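Choline kinase (Cryptosporidium parvum, PDB 3MES) probably catalyses the ATP-dependent phosphorylation of choline, and perhaps of ethanolamine, in a magnesium-dependent reaction. Local coordinates at residues R201-R206 / I369-W374; A265-L269 / D297-Y301. All blocks are in the same frame, centred on the assembly; numbering follows the deposited sequence.

Contact 1: R201-R206 / I369-W374; sequences RIYLWR and ITWGLW. With DME (decamethonium ion), chain K.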
# COMPACT_ATOMS: atom_id res chain seq x y z
N ARG B 201 27.60 -9.81 11.98
CA ARG B 201 27.53 -10.34 10.62
C ARG B 201 28.74 -9.90 9.79
O ARG B 201 29.31 -10.71 9.06
CB ARG B 201 26.23 -9.91 9.95
CG ARG B 201 26.09 -10.33 8.50
CD ARG B 201 24.64 -10.26 8.05
NE ARG B 201 23.83 -11.29 8.68
CZ ARG B 201 22.50 -11.35 8.61
NH1 ARG B 201 21.82 -10.43 7.94
NH2 ARG B 201 21.85 -12.33 9.22
N ILE B 202 29.11 -8.63 9.91
CA ILE B 202 30.27 -8.12 9.18
C ILE B 202 31.55 -8.85 9.59
O ILE B 202 32.33 -9.27 8.73
CB ILE B 202 30.46 -6.60 9.39
CG1 ILE B 202 29.44 -5.83 8.56
CG2 ILE B 202 31.87 -6.19 9.01
CD1 ILE B 202 29.55 -4.32 8.68
N TYR B 203 31.76 -8.99 10.89
CA TYR B 203 32.94 -9.70 11.38
C TYR B 203 32.89 -11.16 10.94
O TYR B 203 33.89 -11.72 10.49
CB TYR B 203 33.05 -9.60 12.91
CG TYR B 203 33.10 -8.17 13.43
CD1 TYR B 203 32.42 -7.81 14.58
CD2 TYR B 203 33.81 -7.19 12.75
CE1 TYR B 203 32.46 -6.51 15.06
CE2 TYR B 203 33.86 -5.90 13.22
CZ TYR B 203 33.19 -5.56 14.37
OH TYR B 203 33.24 -4.26 14.82
N LEU B 204 31.72 -11.76 11.06
CA LEU B 204 31.53 -13.15 10.67
C LEU B 204 31.85 -13.36 9.19
O LEU B 204 32.55 -14.30 8.82
CB LEU B 204 30.09 -13.59 10.95
CG LEU B 204 29.91 -15.06 11.31
CD1 LEU B 204 30.38 -15.29 12.74
CD2 LEU B 204 28.45 -15.47 11.15
N TRP B 205 31.32 -12.48 8.34
CA TRP B 205 31.53 -12.60 6.90
C TRP B 205 32.92 -12.13 6.49
O TRP B 205 33.44 -12.55 5.45
CB TRP B 205 30.45 -11.85 6.12
CG TRP B 205 29.10 -12.52 6.21
CD1 TRP B 205 28.82 -13.73 6.76
CD2 TRP B 205 27.86 -12.02 5.68
NE1 TRP B 205 27.48 -14.01 6.64
CE2 TRP B 205 26.87 -12.98 5.98
CE3 TRP B 205 27.49 -10.86 5.00
CZ2 TRP B 205 25.54 -12.81 5.62
CZ3 TRP B 205 26.17 -10.69 4.65
CH2 TRP B 205 25.20 -11.66 4.96
N ARG B 206 33.54 -11.27 7.29
CA ARG B 206 34.91 -10.85 7.04
C ARG B 206 35.84 -12.05 7.07
O ARG B 206 36.70 -12.20 6.20
CB ARG B 206 35.36 -9.82 8.07
CG ARG B 206 36.83 -9.44 7.94
CD ARG B 206 37.25 -8.51 9.06
NE ARG B 206 37.02 -9.10 10.38
CZ ARG B 206 37.21 -8.46 11.53
NH1 ARG B 206 37.64 -7.20 11.53
NH2 ARG B 206 36.97 -9.08 12.68
N ILE B 369 29.63 -2.54 2.69
CA ILE B 369 30.66 -3.41 3.24
C ILE B 369 30.14 -4.82 3.45
O ILE B 369 30.82 -5.80 3.13
CB ILE B 369 31.21 -2.86 4.57
CG1 ILE B 369 32.31 -1.82 4.29
CG2 ILE B 369 31.76 -3.99 5.43
CD1 ILE B 369 32.95 -1.26 5.53
N THR B 370 28.93 -4.93 3.99
CA THR B 370 28.32 -6.23 4.25
C THR B 370 28.22 -7.06 2.98
O THR B 370 28.75 -8.17 2.91
CB THR B 370 26.92 -6.07 4.87
OG1 THR B 370 27.01 -5.32 6.09
CG2 THR B 370 26.30 -7.43 5.15
N TRP B 371 27.55 -6.53 1.97
CA TRP B 371 27.33 -7.28 0.75
C TRP B 371 28.60 -7.45 -0.07
O TRP B 371 28.70 -8.35 -0.90
CB TRP B 371 26.21 -6.65 -0.07
CG TRP B 371 24.89 -6.73 0.63
CD1 TRP B 371 24.12 -5.69 1.06
CD2 TRP B 371 24.19 -7.92 1.00
NE1 TRP B 371 22.98 -6.16 1.66
CE2 TRP B 371 23.00 -7.53 1.64
CE3 TRP B 371 24.46 -9.29 0.85
CZ2 TRP B 371 22.08 -8.45 2.14
CZ3 TRP B 371 23.54 -10.20 1.34
CH2 TRP B 371 22.37 -9.78 1.98
N GLY B 372 29.58 -6.58 0.18
CA GLY B 372 30.90 -6.73 -0.41
C GLY B 372 31.58 -7.99 0.12
O GLY B 372 31.93 -8.88 -0.64
N LEU B 373 31.75 -8.05 1.44
CA LEU B 373 32.35 -9.22 2.06
C LEU B 373 31.54 -10.47 1.75
O LEU B 373 32.09 -11.54 1.50
CB LEU B 373 32.45 -9.03 3.58
CG LEU B 373 33.21 -7.79 4.06
CD1 LEU B 373 33.18 -7.72 5.58
CD2 LEU B 373 34.64 -7.80 3.54
N TRP B 374 30.22 -10.33 1.77
CA TRP B 374 29.31 -11.42 1.45
C TRP B 374 29.57 -11.96 0.05
O TRP B 374 29.62 -13.18 -0.17
CB TRP B 374 27.86 -10.95 1.56
CG TRP B 374 26.84 -11.93 1.05
CD1 TRP B 374 26.21 -12.90 1.77
CD2 TRP B 374 26.32 -12.02 -0.28
NE1 TRP B 374 25.34 -13.60 0.97
CE2 TRP B 374 25.39 -13.08 -0.29
CE3 TRP B 374 26.56 -11.32 -1.46
CZ2 TRP B 374 24.69 -13.44 -1.44
CZ3 TRP B 374 25.87 -11.69 -2.61
CH2 TRP B 374 24.95 -12.74 -2.59
N1 DME K . 17.84 -12.99 -11.51
C2 DME K . 19.03 -13.84 -11.32
C3 DME K . 19.51 -13.74 -9.86
C4 DME K . 20.94 -14.28 -9.72
C5 DME K . 21.40 -14.24 -8.26
C6 DME K . 21.62 -12.80 -7.77
C7 DME K . 23.09 -12.55 -7.43
C8 DME K . 23.26 -12.13 -5.97
C9 DME K . 23.26 -10.61 -5.81
C10 DME K . 22.45 -10.19 -4.58
C11 DME K . 23.06 -8.95 -3.92
N12 DME K . 22.33 -8.62 -2.69
C13 DME K . 17.88 -12.38 -12.85
C14 DME K . 16.63 -13.82 -11.39
C15 DME K . 17.83 -11.93 -10.49
C16 DME K . 20.90 -8.42 -2.98
C17 DME K . 22.47 -9.73 -1.73
C18 DME K . 22.88 -7.38 -2.11
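Trp205 is pushed as a knob between Thr370, Trp371, Leu373 and Trp374, joining helix 198-214 to helix 364-376. The two short segments run nearly parallel, their axes 8.9 Å apart at closest approach and inclined by 23°. The indole of Trp205 meets its neighbours mainly with its six-membered ring: CZ3 touches Thr370 CG2 at 3.3 Å, and CE3 packs on Trp374 CB at 3.5 Å. Trp374 CD1 lies over one face of this indole, offset toward the rim, while Arg201 CG covers the opposite face 3.5 Å above its centre, so the ring is clamped between a neighbour on its own helix and a tryptophan on the other. The Trp205 and Trp374 side chains run side by side in the same direction, yet their planes are tilted by 51°. The six-membered rings of Trp205 and Trp371 meet obliquely, CH2 nearest CZ3, completing an aromatic cluster. One turn back on helix 198-214, Ile202 crosses Thr370 at about a right angle, with CG1 3.5 Å from OG1. That hydroxyl is hydrogen-bonded to Ile366 O in its own helix. Leu373 CD1 lies 3.6 Å from Ile202 O and also packs against Arg206 CB. Trp371 turns a face to one trimethylammonium end of decamethonium: C18 sits 3.4 Å above its plane, and C17 is 3.3 Å from CZ3. Trp374 has CG anti to its backbone N (chi1 171°), which lays its indole alongside that of Trp205 and brings CZ3 and CH2 near the same C17 methyl, over a ring face. Trp205 thus backs an aromatic, quaternary-ammonium-binding pocket consistent with the choline site of this kinase family.

Contact 2: A265-L269 / D297-Y301; sequences AHNDL and DIANY. With PT3 (N-propyl-tartramic acid), chain L.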
# COMPACT_ATOMS: atom_id res chain seq x y z
N ALA B 265 14.56 -6.57 11.42
CA ALA B 265 14.80 -6.11 10.06
C ALA B 265 14.76 -7.24 9.04
O ALA B 265 15.03 -8.40 9.36
CB ALA B 265 16.13 -5.38 9.98
N HIS B 266 14.42 -6.89 7.80
CA HIS B 266 14.47 -7.83 6.69
C HIS B 266 15.92 -8.08 6.29
O HIS B 266 16.34 -9.23 6.13
CB HIS B 266 13.70 -7.27 5.49
CG HIS B 266 13.59 -8.22 4.34
ND1 HIS B 266 14.60 -8.39 3.42
CD2 HIS B 266 12.59 -9.05 3.96
CE1 HIS B 266 14.23 -9.29 2.52
NE2 HIS B 266 13.01 -9.71 2.83
N ASN B 267 16.67 -7.00 6.13
CA ASN B 267 18.12 -7.06 5.92
C ASN B 267 18.56 -7.37 4.49
O ASN B 267 19.76 -7.49 4.21
CB ASN B 267 18.76 -8.05 6.90
CG ASN B 267 18.86 -7.48 8.31
OD1 ASN B 267 19.08 -6.29 8.49
ND2 ASN B 267 18.71 -8.35 9.31
N ASP B 268 17.61 -7.48 3.57
CA ASP B 268 17.92 -7.79 2.18
C ASP B 268 16.74 -7.42 1.30
O ASP B 268 16.46 -8.09 0.31
CB ASP B 268 18.22 -9.29 2.03
CG ASP B 268 18.66 -9.66 0.62
OD1 ASP B 268 19.28 -8.81 -0.06
OD2 ASP B 268 18.38 -10.80 0.19
N LEU B 269 16.05 -6.34 1.67
CA LEU B 269 14.85 -5.95 0.96
C LEU B 269 15.18 -5.28 -0.37
O LEU B 269 15.06 -4.07 -0.51
CB LEU B 269 13.98 -5.03 1.83
CG LEU B 269 12.52 -4.88 1.37
CD1 LEU B 269 11.86 -6.25 1.24
CD2 LEU B 269 11.75 -3.98 2.32
N ASP B 297 18.41 -1.30 7.92
CA ASP B 297 17.50 -1.94 6.98
C ASP B 297 17.03 -0.97 5.90
O ASP B 297 16.95 -1.32 4.72
CB ASP B 297 16.29 -2.53 7.71
CG ASP B 297 15.73 -3.75 7.02
OD1 ASP B 297 16.44 -4.32 6.16
OD2 ASP B 297 14.59 -4.16 7.33
N ILE B 298 16.73 0.26 6.31
CA ILE B 298 16.25 1.27 5.38
C ILE B 298 17.36 1.71 4.42
O ILE B 298 17.14 1.80 3.21
CB ILE B 298 15.68 2.50 6.13
CG1 ILE B 298 14.46 2.09 6.96
CG2 ILE B 298 15.31 3.60 5.14
CD1 ILE B 298 13.97 3.16 7.92
N ALA B 299 18.54 1.97 4.96
CA ALA B 299 19.68 2.38 4.13
C ALA B 299 20.02 1.31 3.09
O ALA B 299 20.43 1.63 1.97
CB ALA B 299 20.89 2.70 5.00
N ASN B 300 19.86 0.04 3.47
CA ASN B 300 20.11 -1.05 2.52
C ASN B 300 19.13 -1.02 1.36
O ASN B 300 19.51 -1.22 0.21
CB ASN B 300 20.04 -2.41 3.21
CG ASN B 300 20.38 -3.54 2.26
OD1 ASN B 300 21.54 -3.76 1.92
ND2 ASN B 300 19.35 -4.27 1.82
N TYR B 301 17.86 -0.78 1.67
CA TYR B 301 16.85 -0.64 0.64
C TYR B 301 17.18 0.54 -0.28
O TYR B 301 17.10 0.43 -1.50
CB TYR B 301 15.46 -0.47 1.25
CG TYR B 301 14.43 0.02 0.26
CD1 TYR B 301 13.88 -0.84 -0.68
CD2 TYR B 301 14.01 1.35 0.27
CE1 TYR B 301 12.94 -0.39 -1.60
CE2 TYR B 301 13.08 1.80 -0.64
CZ TYR B 301 12.55 0.94 -1.57
OH TYR B 301 11.62 1.40 -2.47
O1 PT3 L . 18.29 -14.65 -1.33
O11 PT3 L . 20.10 -15.96 -1.45
C1 PT3 L . 19.37 -15.02 -1.85
C2 PT3 L . 19.83 -14.24 -3.07
O2 PT3 L . 21.02 -14.82 -3.62
C3 PT3 L . 20.10 -12.81 -2.63
O3 PT3 L . 21.46 -12.45 -2.90
C4 PT3 L . 19.15 -11.90 -3.40
O41 PT3 L . 18.68 -10.90 -2.88
N4 PT3 L . 18.87 -12.32 -4.63
C41 PT3 L . 17.96 -11.59 -5.52
C42 PT3 L . 18.16 -12.05 -6.96
C43 PT3 L . 18.57 -10.89 -7.86
O HOH W 1 19.75 -6.42 -0.21
O HOH W 2 17.10 -3.89 3.39
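The His-Asn-Asp loop, which corresponds to the HxD catalytic loop of protein-kinase-like folds, is tied by contact 2 to helix 294-303. Asp297 does the tying: its carboxylate OD2 accepts from His266 N at 2.8 Å and OD1 from Asn267 N at 2.7 Å. Both donors stand well out of the carboxylate plane, 41° and 37° respectively, and Ala265 CB packs beside OD2. His179 NE2 is hydrogen-bonded to OD2 as well. Within the loop, the His266 ring takes Asp268 N on ND1, nearly in the ring plane, and has Leu269 CD1 over the centre of one face; its NE2 is held by Ile284 O. A water adds a second tie, donating to Asp297 OD1 and accepting from Asn300 ND2 at 2.8 Å and, over a longer bond, from Leu269 N. Asn300 OD1 is itself fixed by Ser367 OG. Leu269 O comes to the edge of Tyr301, 3.4 Å from CD1. The Asp268 carboxylate lines the ligand pocket, OD2 3.1 Å from O41 of N-propyl-tartramic acid. A helix aspartate gripping consecutive loop amides matches the way the helix F aspartate of protein kinases holds the backbone of the HRD-type loop.

How the contacts relate
Contact 2 is nested within the loop that contact 1 closes: the order along the chain is 201-206, 265-269, 297-301, 369-374, all within the choline/ethanolamine kinase domain. The contact centres are about 15 Å apart, and contact 2 lies nearer the middle of the chain. They share no helix, but Trp371 bridges them. Its NE1 is 2.8 Å from Asn300 OD1, a probable hydrogen bond, and its CZ2 packs 3.3 Å from Asn267 O and against Asp268. The helical wall that supplies tryptophans to the decamethonium pocket is therefore fitted directly onto the loop carrying Asp268, so that helix 364-376 and the 265-269 loop both contribute to the same pocket.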